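Local coordinates for L-glyceraldehyde 3-phosphate reductase (Clostridium beijerinckii, PDB 6HG6), which probably reduces aldehydes with NADPH as an aldo-keto reductase of TIM-barrel fold, and is associated with furfural detoxification, at residues Gly99-Met102 and Gly108-Gly111; Lys114-Ser119 and Asp133-His138; Glu173-Ala178 and Lys209-Glu214. One frame throughout, in Å; residues are numbered along the deposited sequence.

Contact 1: Gly99-Met102 and Gly108-Gly111; sequences GYKM and GDFG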
loop_
_atom_site.group_PDB
_atom_site.type_symbol
_atom_site.label_atom_id
_atom_site.label_comp_id
_atom_site.label_asym_id
_atom_site.label_seq_id
_atom_site.Cartn_x
_atom_site.Cartn_y
_atom_site.Cartn_z
ATOM N N GLY A 99 -4.815 9.685 -10.346
ATOM C CA GLY A 99 -4.213 9.193 -11.599
ATOM C C GLY A 99 -5.049 8.168 -12.328
ATOM O O GLY A 99 -4.843 7.990 -13.554
ATOM N N TYR A 100 -5.975 7.513 -11.625
ATOM C CA TYR A 100 -7.009 6.641 -12.209
ATOM C C TYR A 100 -8.303 7.445 -12.316
ATOM O O TYR A 100 -8.333 8.637 -11.954
ATOM C CB TYR A 100 -7.201 5.328 -11.425
ATOM C CG TYR A 100 -6.177 4.260 -11.751
ATOM C CD1 TYR A 100 -6.234 3.553 -12.936
ATOM C CD2 TYR A 100 -5.138 3.968 -10.881
ATOM C CE1 TYR A 100 -5.338 2.528 -13.229
ATOM C CE2 TYR A 100 -4.207 2.973 -11.166
ATOM C CZ TYR A 100 -4.294 2.282 -12.356
ATOM O OH TYR A 100 -3.382 1.308 -12.640
ATOM N N LYS A 101 -9.354 6.807 -12.807
ATOM C CA LYS A 101 -10.601 7.535 -13.113
ATOM C C LYS A 101 -11.303 7.862 -11.801
ATOM O O LYS A 101 -11.540 6.940 -10.981
ATOM C CB LYS A 101 -11.528 6.774 -14.034
ATOM C CG LYS A 101 -12.745 7.602 -14.428
ATOM C CD LYS A 101 -13.570 6.902 -15.420
ATOM C CE LYS A 101 -14.752 7.730 -15.828
ATOM N NZ LYS A 101 -15.406 7.100 -16.977
ATOM N N MET A 102 -11.576 9.143 -11.594
ATOM C CA MET A 102 -12.296 9.604 -10.395
ATOM C C MET A 102 -13.636 10.209 -10.803
ATOM O O MET A 102 -14.637 9.881 -10.139
ATOM C CB MET A 102 -11.456 10.627 -9.626
ATOM C CG MET A 102 -12.168 11.184 -8.416
ATOM S SD MET A 102 -12.293 9.872 -7.158
ATOM C CE MET A 102 -13.461 10.649 -6.049
ATOM N N GLY A 108 -10.849 14.304 -15.070
ATOM C CA GLY A 108 -11.138 13.423 -13.924
ATOM C C GLY A 108 -10.409 12.092 -13.966
ATOM O O GLY A 108 -10.822 11.182 -13.239
ATOM N N ASP A 109 -9.299 12.027 -14.702
ATOM C CA ASP A 109 -8.465 10.823 -14.867
ATOM C C ASP A 109 -7.090 11.272 -15.371
ATOM O O ASP A 109 -6.969 12.418 -15.847
ATOM C CB ASP A 109 -9.135 9.902 -15.877
ATOM C CG ASP A 109 -8.717 8.453 -15.888
ATOM O OD1 ASP A 109 -7.704 8.124 -15.240
ATOM O OD2 ASP A 109 -9.433 7.650 -16.586
ATOM N N PHE A 110 -6.118 10.377 -15.329
ATOM C CA PHE A 110 -4.796 10.513 -16.000
ATOM C C PHE A 110 -3.796 11.611 -15.542
ATOM O O PHE A 110 -3.108 12.279 -16.276
ATOM C CB PHE A 110 -4.980 10.774 -17.491
ATOM C CG PHE A 110 -5.636 9.618 -18.209
ATOM C CD1 PHE A 110 -4.976 8.409 -18.298
ATOM C CD2 PHE A 110 -6.917 9.723 -18.727
ATOM C CE1 PHE A 110 -5.555 7.317 -18.941
ATOM C CE2 PHE A 110 -7.504 8.631 -19.372
ATOM C CZ PHE A 110 -6.827 7.435 -19.453
ATOM N N GLY A 111 -3.381 11.946 -14.423
ATOM C CA GLY A 111 -2.087 12.715 -14.882
ATOM C C GLY A 111 -1.937 14.265 -15.170
ATOM O O GLY A 111 -0.787 14.851 -14.998
#

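Contact 2: Lys114-Ser119 and Asp133-His138; sequences KYILAS and DIFYHH. With NDP (NADPH dihydro-nicotinamide-adenine-dinucleotide phosphate), chain B.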
loop_
_atom_site.group_PDB
_atom_site.type_symbol
_atom_site.label_atom_id
_atom_site.label_comp_id
_atom_site.label_asym_id
_atom_site.label_seq_id
_atom_site.Cartn_x
_atom_site.Cartn_y
_atom_site.Cartn_z
ATOM N N LYS A 114 -4.249 19.855 -13.744
ATOM C CA LYS A 114 -5.659 20.172 -13.399
ATOM C C LYS A 114 -6.270 19.044 -12.566
ATOM O O LYS A 114 -6.757 19.296 -11.471
ATOM C CB LYS A 114 -6.444 20.436 -14.676
ATOM C CG LYS A 114 -7.948 20.319 -14.540
ATOM C CD LYS A 114 -8.571 21.381 -13.692
ATOM C CE LYS A 114 -10.086 21.411 -13.907
ATOM N NZ LYS A 114 -10.733 22.560 -13.239
ATOM N N TYR A 115 -6.208 17.801 -13.046
ATOM C CA TYR A 115 -6.832 16.673 -12.328
ATOM C C TYR A 115 -6.132 16.459 -10.993
ATOM O O TYR A 115 -6.786 16.277 -9.964
ATOM C CB TYR A 115 -6.819 15.442 -13.228
ATOM C CG TYR A 115 -7.121 14.169 -12.495
ATOM C CD1 TYR A 115 -8.207 14.053 -11.652
ATOM C CD2 TYR A 115 -6.310 13.061 -12.674
ATOM C CE1 TYR A 115 -8.470 12.859 -10.993
ATOM C CE2 TYR A 115 -6.573 11.864 -12.041
ATOM C CZ TYR A 115 -7.659 11.766 -11.191
ATOM O OH TYR A 115 -7.870 10.588 -10.515
ATOM N N ILE A 116 -4.805 16.386 -11.021
ATOM C CA ILE A 116 -4.037 16.003 -9.817
ATOM C C ILE A 116 -4.345 17.012 -8.717
ATOM O O ILE A 116 -4.671 16.612 -7.606
ATOM C CB ILE A 116 -2.545 15.835 -10.147
ATOM C CG1 ILE A 116 -2.316 14.617 -11.037
ATOM C CG2 ILE A 116 -1.744 15.834 -8.870
ATOM C CD1 ILE A 116 -0.881 14.505 -11.546
ATOM N N LEU A 117 -4.246 18.314 -8.994
ATOM C CA LEU A 117 -4.444 19.306 -7.932
ATOM C C LEU A 117 -5.916 19.421 -7.555
ATOM O O LEU A 117 -6.173 19.596 -6.373
ATOM C CB LEU A 117 -3.804 20.629 -8.343
ATOM C CG LEU A 117 -2.282 20.574 -8.536
ATOM C CD1 LEU A 117 -1.789 21.954 -8.929
ATOM C CD2 LEU A 117 -1.638 20.133 -7.261
ATOM N N ALA A 118 -6.841 19.435 -8.496
ATOM C CA ALA A 118 -8.287 19.466 -8.161
ATOM C C ALA A 118 -8.636 18.250 -7.304
ATOM O O ALA A 118 -9.367 18.385 -6.322
ATOM C CB ALA A 118 -9.138 19.540 -9.410
ATOM N N SER A 119 -8.108 17.087 -7.638
ATOM C CA SER A 119 -8.382 15.850 -6.879
ATOM C C SER A 119 -7.840 15.956 -5.464
ATOM O O SER A 119 -8.534 15.609 -4.520
ATOM C CB SER A 119 -7.778 14.655 -7.541
ATOM O OG SER A 119 -8.191 13.522 -6.790
ATOM N N ASP A 133 0.106 12.767 4.376
ATOM C CA ASP A 133 1.556 12.521 4.601
ATOM C C ASP A 133 2.217 12.214 3.273
ATOM O O ASP A 133 3.349 12.680 3.082
ATOM C CB ASP A 133 1.748 11.413 5.628
ATOM C CG ASP A 133 1.129 11.855 6.945
ATOM O OD1 ASP A 133 1.782 12.605 7.686
ATOM O OD2 ASP A 133 -0.047 11.493 7.179
ATOM N N ILE A 134 1.552 11.404 2.439
ATOM C CA ILE A 134 2.083 10.982 1.128
ATOM C C ILE A 134 1.007 11.251 0.108
ATOM O O ILE A 134 -0.114 10.732 0.245
ATOM C CB ILE A 134 2.555 9.511 1.115
ATOM C CG1 ILE A 134 3.515 9.211 2.271
ATOM C CG2 ILE A 134 3.169 9.238 -0.246
ATOM C CD1 ILE A 134 3.723 7.709 2.502
ATOM N N PHE A 135 1.389 11.918 -0.954
ATOM C CA PHE A 135 0.474 12.111 -2.098
ATOM C C PHE A 135 1.104 11.466 -3.324
ATOM O O PHE A 135 2.203 11.817 -3.709
ATOM C CB PHE A 135 0.180 13.589 -2.303
ATOM C CG PHE A 135 -0.770 13.857 -3.440
ATOM C CD1 PHE A 135 -1.973 13.202 -3.529
ATOM C CD2 PHE A 135 -0.480 14.819 -4.383
ATOM C CE1 PHE A 135 -2.867 13.483 -4.552
ATOM C CE2 PHE A 135 -1.392 15.138 -5.378
ATOM C CZ PHE A 135 -2.569 14.452 -5.478
ATOM N N TYR A 136 0.364 10.556 -3.945
ATOM C CA TYR A 136 0.886 9.764 -5.067
ATOM C C TYR A 136 0.273 10.123 -6.410
ATOM O O TYR A 136 -0.936 10.367 -6.466
ATOM C CB TYR A 136 0.457 8.316 -4.914
ATOM C CG TYR A 136 1.141 7.510 -3.846
ATOM C CD1 TYR A 136 0.603 7.397 -2.574
ATOM C CD2 TYR A 136 2.238 6.744 -4.166
ATOM C CE1 TYR A 136 1.150 6.546 -1.633
ATOM C CE2 TYR A 136 2.827 5.917 -3.231
ATOM C CZ TYR A 136 2.268 5.804 -1.969
ATOM O OH TYR A 136 2.842 4.977 -1.052
ATOM N N HIS A 137 1.106 10.096 -7.442
ATOM C CA HIS A 137 0.629 9.926 -8.826
ATOM C C HIS A 137 0.306 8.417 -8.915
ATOM O O HIS A 137 1.177 7.586 -8.681
ATOM C CB HIS A 137 1.607 10.433 -9.867
ATOM C CG HIS A 137 1.008 10.430 -11.240
ATOM N ND1 HIS A 137 1.750 10.222 -12.383
ATOM C CD2 HIS A 137 -0.278 10.598 -11.636
ATOM C CE1 HIS A 137 0.984 10.291 -13.451
ATOM N NE2 HIS A 137 -0.298 10.516 -13.026
ATOM N N HIS A 138 -0.957 8.093 -9.156
ATOM C CA HIS A 138 -1.503 6.729 -8.984
ATOM C C HIS A 138 -1.026 5.746 -10.061
ATOM O O HIS A 138 -1.032 4.541 -9.808
ATOM C CB HIS A 138 -3.023 6.835 -8.907
ATOM C CG HIS A 138 -3.697 5.703 -8.212
ATOM N ND1 HIS A 138 -5.024 5.780 -7.860
ATOM C CD2 HIS A 138 -3.257 4.484 -7.822
ATOM C CE1 HIS A 138 -5.380 4.655 -7.286
ATOM N NE2 HIS A 138 -4.327 3.834 -7.270
HETATM P PA NDP B . -4.373 -8.269 -0.033
HETATM O O1A NDP B . -3.712 -8.914 -1.204
HETATM O O2A NDP B . -3.772 -8.182 1.334
HETATM O O5B NDP B . -5.886 -8.801 0.093
HETATM C C5B NDP B . -6.722 -8.321 1.180
HETATM C C4B NDP B . -7.913 -9.230 1.334
HETATM O O4B NDP B . -7.425 -10.583 1.533
HETATM C C3B NDP B . -8.842 -8.959 2.525
HETATM O O3B NDP B . -9.876 -8.022 2.239
HETATM C C2B NDP B . -9.406 -10.351 2.779
HETATM O O2B NDP B . -10.421 -10.577 1.805
HETATM C C1B NDP B . -8.203 -11.244 2.501
HETATM N N9A NDP B . -7.332 -11.507 3.640
HETATM C C8A NDP B . -6.543 -10.609 4.315
HETATM N N7A NDP B . -5.823 -11.155 5.263
HETATM C C5A NDP B . -6.154 -12.502 5.211
HETATM C C6A NDP B . -5.725 -13.614 5.962
HETATM N N6A NDP B . -4.835 -13.537 6.948
HETATM N N1A NDP B . -6.248 -14.827 5.645
HETATM C C2A NDP B . -7.143 -14.895 4.649
HETATM N N3A NDP B . -7.613 -13.921 3.873
HETATM C C4A NDP B . -7.074 -12.734 4.205
HETATM O O3 NDP B . -4.604 -6.713 -0.411
HETATM P PN NDP B . -5.573 -5.913 -1.402
HETATM O O1N NDP B . -6.866 -5.713 -0.685
HETATM O O2N NDP B . -5.564 -6.504 -2.775
HETATM O O5D NDP B . -4.791 -4.503 -1.469
HETATM C C5D NDP B . -4.323 -3.933 -0.219
HETATM C C4D NDP B . -4.203 -2.435 -0.373
HETATM O O4D NDP B . -3.249 -2.139 -1.409
HETATM C C3D NDP B . -5.454 -1.693 -0.836
HETATM O O3D NDP B . -6.365 -1.526 0.241
HETATM C C2D NDP B . -4.820 -0.388 -1.334
HETATM O O2D NDP B . -4.529 0.455 -0.251
HETATM C C1D NDP B . -3.538 -0.881 -1.999
HETATM N N1N NDP B . -3.691 -1.054 -3.465
HETATM C C2N NDP B . -3.041 -0.201 -4.323
HETATM C C3N NDP B . -3.344 -0.123 -5.655
HETATM C C7N NDP B . -2.586 0.846 -6.523
HETATM O O7N NDP B . -1.777 1.651 -6.025
HETATM N N7N NDP B . -2.849 0.814 -7.829
HETATM C C4N NDP B . -4.428 -1.030 -6.170
HETATM C C5N NDP B . -4.913 -2.043 -5.210
HETATM C C6N NDP B . -4.486 -2.068 -3.966
HETATM P P2B NDP B . -11.660 -11.522 2.233
HETATM O O1X NDP B . -11.939 -11.501 3.723
HETATM O O2X NDP B . -12.831 -10.977 1.431
HETATM O O3X NDP B . -11.199 -12.889 1.747
#

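Contact 3: Glu173-Ala178 and Lys209-Glu214; sequences ETMEKA and KRAAKE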
loop_
_atom_site.group_PDB
_atom_site.type_symbol
_atom_site.label_atom_id
_atom_site.label_comp_id
_atom_site.label_asym_id
_atom_site.label_seq_id
_atom_site.Cartn_x
_atom_site.Cartn_y
_atom_site.Cartn_z
ATOM N N GLU A 173 12.467 2.375 -15.380
ATOM C CA GLU A 173 12.965 3.466 -16.247
ATOM C C GLU A 173 12.223 4.767 -15.921
ATOM O O GLU A 173 12.874 5.817 -15.717
ATOM C CB GLU A 173 12.815 3.068 -17.706
ATOM C CG GLU A 173 13.254 4.168 -18.654
ATOM C CD GLU A 173 13.428 3.720 -20.097
ATOM O OE1 GLU A 173 13.508 4.620 -20.981
ATOM O OE2 GLU A 173 13.508 2.474 -20.330
ATOM N N THR A 174 10.909 4.704 -15.808
ATOM C CA THR A 174 10.099 5.912 -15.568
ATOM C C THR A 174 10.281 6.398 -14.123
ATOM O O THR A 174 10.251 7.641 -13.916
ATOM C CB THR A 174 8.642 5.720 -15.989
ATOM O OG1 THR A 174 8.602 5.071 -17.258
ATOM C CG2 THR A 174 7.954 7.061 -16.067
ATOM N N MET A 175 10.439 5.494 -13.167
ATOM C CA MET A 175 10.736 5.877 -11.774
ATOM C C MET A 175 12.019 6.710 -11.758
ATOM O O MET A 175 12.056 7.663 -10.950
ATOM C CB MET A 175 10.938 4.680 -10.845
ATOM C CG MET A 175 10.935 5.061 -9.389
ATOM S SD MET A 175 12.275 4.257 -8.460
ATOM C CE MET A 175 13.716 5.188 -8.980
ATOM N N GLU A 176 13.057 6.290 -12.492
ATOM C CA GLU A 176 14.355 7.012 -12.565
ATOM C C GLU A 176 14.116 8.439 -13.072
ATOM O O GLU A 176 14.682 9.385 -12.512
ATOM C CB GLU A 176 15.341 6.300 -13.476
ATOM C CG GLU A 176 15.957 5.088 -12.791
ATOM C CD GLU A 176 16.830 4.200 -13.669
ATOM O OE1 GLU A 176 17.331 3.227 -13.138
ATOM O OE2 GLU A 176 16.972 4.464 -14.888
ATOM N N LYS A 177 13.328 8.575 -14.126
ATOM C CA LYS A 177 13.034 9.908 -14.698
ATOM C C LYS A 177 12.286 10.762 -13.669
ATOM O O LYS A 177 12.615 11.947 -13.532
ATOM C CB LYS A 177 12.256 9.738 -15.993
ATOM C CG LYS A 177 13.087 9.095 -17.087
ATOM C CD LYS A 177 12.344 8.987 -18.368
ATOM C CE LYS A 177 13.162 8.224 -19.383
ATOM N NZ LYS A 177 12.349 8.015 -20.595
ATOM N N ALA A 178 11.305 10.185 -12.980
ATOM C CA ALA A 178 10.505 10.892 -11.970
ATOM C C ALA A 178 11.438 11.350 -10.847
ATOM O O ALA A 178 11.329 12.531 -10.426
ATOM C CB ALA A 178 9.417 10.000 -11.430
ATOM N N LYS A 209 11.956 -2.723 -8.786
ATOM C CA LYS A 209 12.544 -3.124 -7.486
ATOM C C LYS A 209 14.020 -2.719 -7.412
ATOM O O LYS A 209 14.403 -2.114 -6.376
ATOM C CB LYS A 209 12.331 -4.606 -7.246
ATOM C CG LYS A 209 12.522 -5.069 -5.814
ATOM C CD LYS A 209 12.229 -6.560 -5.702
ATOM C CE LYS A 209 12.511 -7.111 -4.321
ATOM N NZ LYS A 209 12.550 -8.583 -4.260
ATOM N N ARG A 210 14.778 -2.946 -8.474
ATOM C CA ARG A 210 16.209 -2.583 -8.534
ATOM C C ARG A 210 16.383 -1.053 -8.582
ATOM O O ARG A 210 17.291 -0.580 -7.910
ATOM C CB ARG A 210 16.868 -3.266 -9.729
ATOM C CG ARG A 210 18.312 -2.853 -9.989
ATOM C CD ARG A 210 18.821 -3.694 -11.147
ATOM N NE ARG A 210 19.966 -3.168 -11.899
ATOM C CZ ARG A 210 21.190 -3.717 -12.015
ATOM N NH1 ARG A 210 21.528 -4.848 -11.405
ATOM N NH2 ARG A 210 22.092 -3.115 -12.773
ATOM N N ALA A 211 15.601 -0.318 -9.373
ATOM C CA ALA A 211 15.736 1.154 -9.489
ATOM C C ALA A 211 15.423 1.785 -8.131
ATOM O O ALA A 211 16.124 2.714 -7.756
ATOM C CB ALA A 211 14.850 1.718 -10.578
ATOM N N ALA A 212 14.400 1.308 -7.420
ATOM C CA ALA A 212 14.005 1.876 -6.109
ATOM C C ALA A 212 15.188 1.705 -5.161
ATOM O O ALA A 212 15.635 2.699 -4.564
ATOM C CB ALA A 212 12.759 1.243 -5.579
ATOM N N LYS A 213 15.737 0.493 -5.067
ATOM C CA LYS A 213 16.891 0.228 -4.193
ATOM C C LYS A 213 18.071 1.128 -4.603
ATOM O O LYS A 213 18.650 1.761 -3.727
ATOM C CB LYS A 213 17.291 -1.251 -4.268
ATOM C CG LYS A 213 18.490 -1.585 -3.407
ATOM C CD LYS A 213 18.829 -3.045 -3.343
ATOM C CE LYS A 213 19.895 -3.300 -2.290
ATOM N NZ LYS A 213 20.327 -4.714 -2.300
ATOM N N GLU A 214 18.434 1.179 -5.884
ATOM C CA GLU A 214 19.627 1.921 -6.338
ATOM C C GLU A 214 19.426 3.429 -6.122
ATOM O O GLU A 214 20.439 4.102 -6.054
ATOM C CB GLU A 214 19.964 1.604 -7.795
ATOM C CG GLU A 214 20.515 0.189 -7.977
ATOM C CD GLU A 214 20.912 -0.245 -9.379
ATOM O OE1 GLU A 214 21.599 -1.299 -9.523
ATOM O OE2 GLU A 214 20.519 0.450 -10.321
HETATM O O HOH W 1 18.306 0.497 -11.713
#

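Contact 1: Gly99-Met102 and Gly108-Gly111
The flat carboxylate of Asp109 is set against the Tyr100-Lys101 peptide, with OD1 3.1 Å from Tyr100 C, while CG on its other flank lies 3.6 Å above one face of the Phe110 ring, displaced toward the rim. The carboxylate reaches the peptide because CG stands anti to the backbone N of Asp109 (chi1 -161°). Its second oxygen, OD2, rests 3.4 Å from Lys101 CB, and the two side chains cross at about a right angle. Their charges do not meet: Lys101 runs out extended and pairs with Glu104. Although OD1 also lies near Lys101 N, the angle is too poor for a bond; this oxygen instead takes a weak bond from Phe110 N, 2.8 Å from Asp109 OD1, and a salt bridge from Arg139.

The two backbones run antiparallel. At one end Met102 N donates to Gly108 O over 2.7 Å, nearly straight at 170°. At the other, Phe110 N gives Gly99 O a weak bond of 3.2 Å, so this one N-H is shared between Gly99 O and Asp109 OD1. Those two acceptors sit close together, and the shared N-H and Arg139, which reaches both, probably offset their repulsion. Glycine suits positions 99 and 111, where a beta carbon would strike the preceding carbonyl oxygen.

The contact pinches the loop between strand 93-98 and helix 113-127, at the rim of the barrel beside the cofactor. The side chain of Tyr100 leaves the backbone away from the partner segment; it comes within about 4 Å of NADPH, and its ring meets His138 edge-to-face. Tyr115 of helix 113-127 bonds to Gly99 N, Asn65 holds Lys101 O, and Ser149 of helix 146-158 holds Gly111 O.

Contact 2: Lys114-Ser119 and Asp133-His138
Ile116, on the inward side of helix 113-127, gives up most surface here, and its two branches are divided between two residues of strand 132-137. The shorter one, CG2, meets the edge of the Phe135 ring near the ring plane, with CG2 3.6 Å from Phe135 CE2. The longer one ends in CD1, which comes obliquely to the imidazole of His137 at 4.0 Å from its CD2. A beta-branched residue suits the place because a single side chain can face both neighbours.

Phe135 contributes nearly as much. With CG anti to its backbone N (chi1 -179°), the ring projects from the strand toward the helix, and Phe135 CZ lies 3.7 Å from Ile116 O, a backbone carbonyl oxygen. Leu153 and Ala156 of helix 146-158 also touch Phe135, so the residue is in touch with both helices. His137 has the smallest share; its ND1 is engaged by the hydroxyl of Tyr170, while its CD2 carbon lies near the isoleucine methyl.

One residue on, His138 meets the cofactor with its ring edge: the carboxamide carbon C7N of NADPH lies there in the ring plane, and His138 NE2 is 3.4 Å from N7N of NADPH.

Helix and strand are consecutive parts of a right-handed beta-alpha-beta unit, as expected in a TIM barrel. Between these two segments the union is apolar, made of carbon contacts and burial, and the imidazole of His137 can take part in it because its ND1 already has a partner in Tyr170 OH.

Contact 3: Glu173-Ala178 and Lys209-Glu214
Met175 turns CG anti to its backbone N (chi1 -167°), then bends at both following torsions, the first of them well away from a staggered value (chi2 -135°), and this curls its thioether along helix 208-214. SD comes to 3.8 Å from Ala212 CA, and the methyl CE reaches the preceding residue, 3.7 Å from Ala211 O and 4.0 Å from Ala211 CB. A flexible, unbranched methionine can bend to follow the surface of the other helix, and the alanines opposite are small enough to let it lie close to their backbone.

Beside it, Glu176 places CG anti to its carbonyl carbon and stays extended beyond, so that its aliphatic part and OE1 pass Ala211 CB, with OE1 3.9 Å from that methyl. Its charged end lies at the exposed border. There a water donates to both Glu176 OE1 and Glu214 OE2, the latter at 2.6 Å, linking two carboxylates that would probably repel each other across 5.1 Å between these same oxygens. Arg210 probably eases this further: the other oxygen, Glu214 OE1, sits over one face of its guanidinium group, a pairing of charges in which no N-H points at the oxygen.

Toward the interior, Met175 and Ala212 both rest on Asn192 of strand 189-195, and Ala212 also touches Ile219 of strand 218-222. The axes of 173-178 and 209-214 run in roughly the same direction, 28° apart, and approach to 9.2 Å. Such a seam, apolar inside and with a bridging water at its exposed border, joins neighbouring helices of the outer layer of a TIM barrel, where successive helices run the same way round the strands.

In the fold
Following the chain from the N terminus, contact 1 comes first and closes a short loop between strand 93-98 and helix 113-127. Contact 2 then closes the connection from the start of that helix to strand 132-137, and contact 3 spans strand 189-195 to join helix 172-184 to helix 208-214. The three follow in series, neither nested nor crossed. Contacts 1 and 2 touch: Tyr115 OH also bonds weakly to Tyr100 O, and Gly111 packs on His137, tying the loop to helix 113-127 and the fourth strand. Contact 3 lies apart, its nearest atoms about 8 Å from contact 2, and joins two helices of the outer layer further round the barrel.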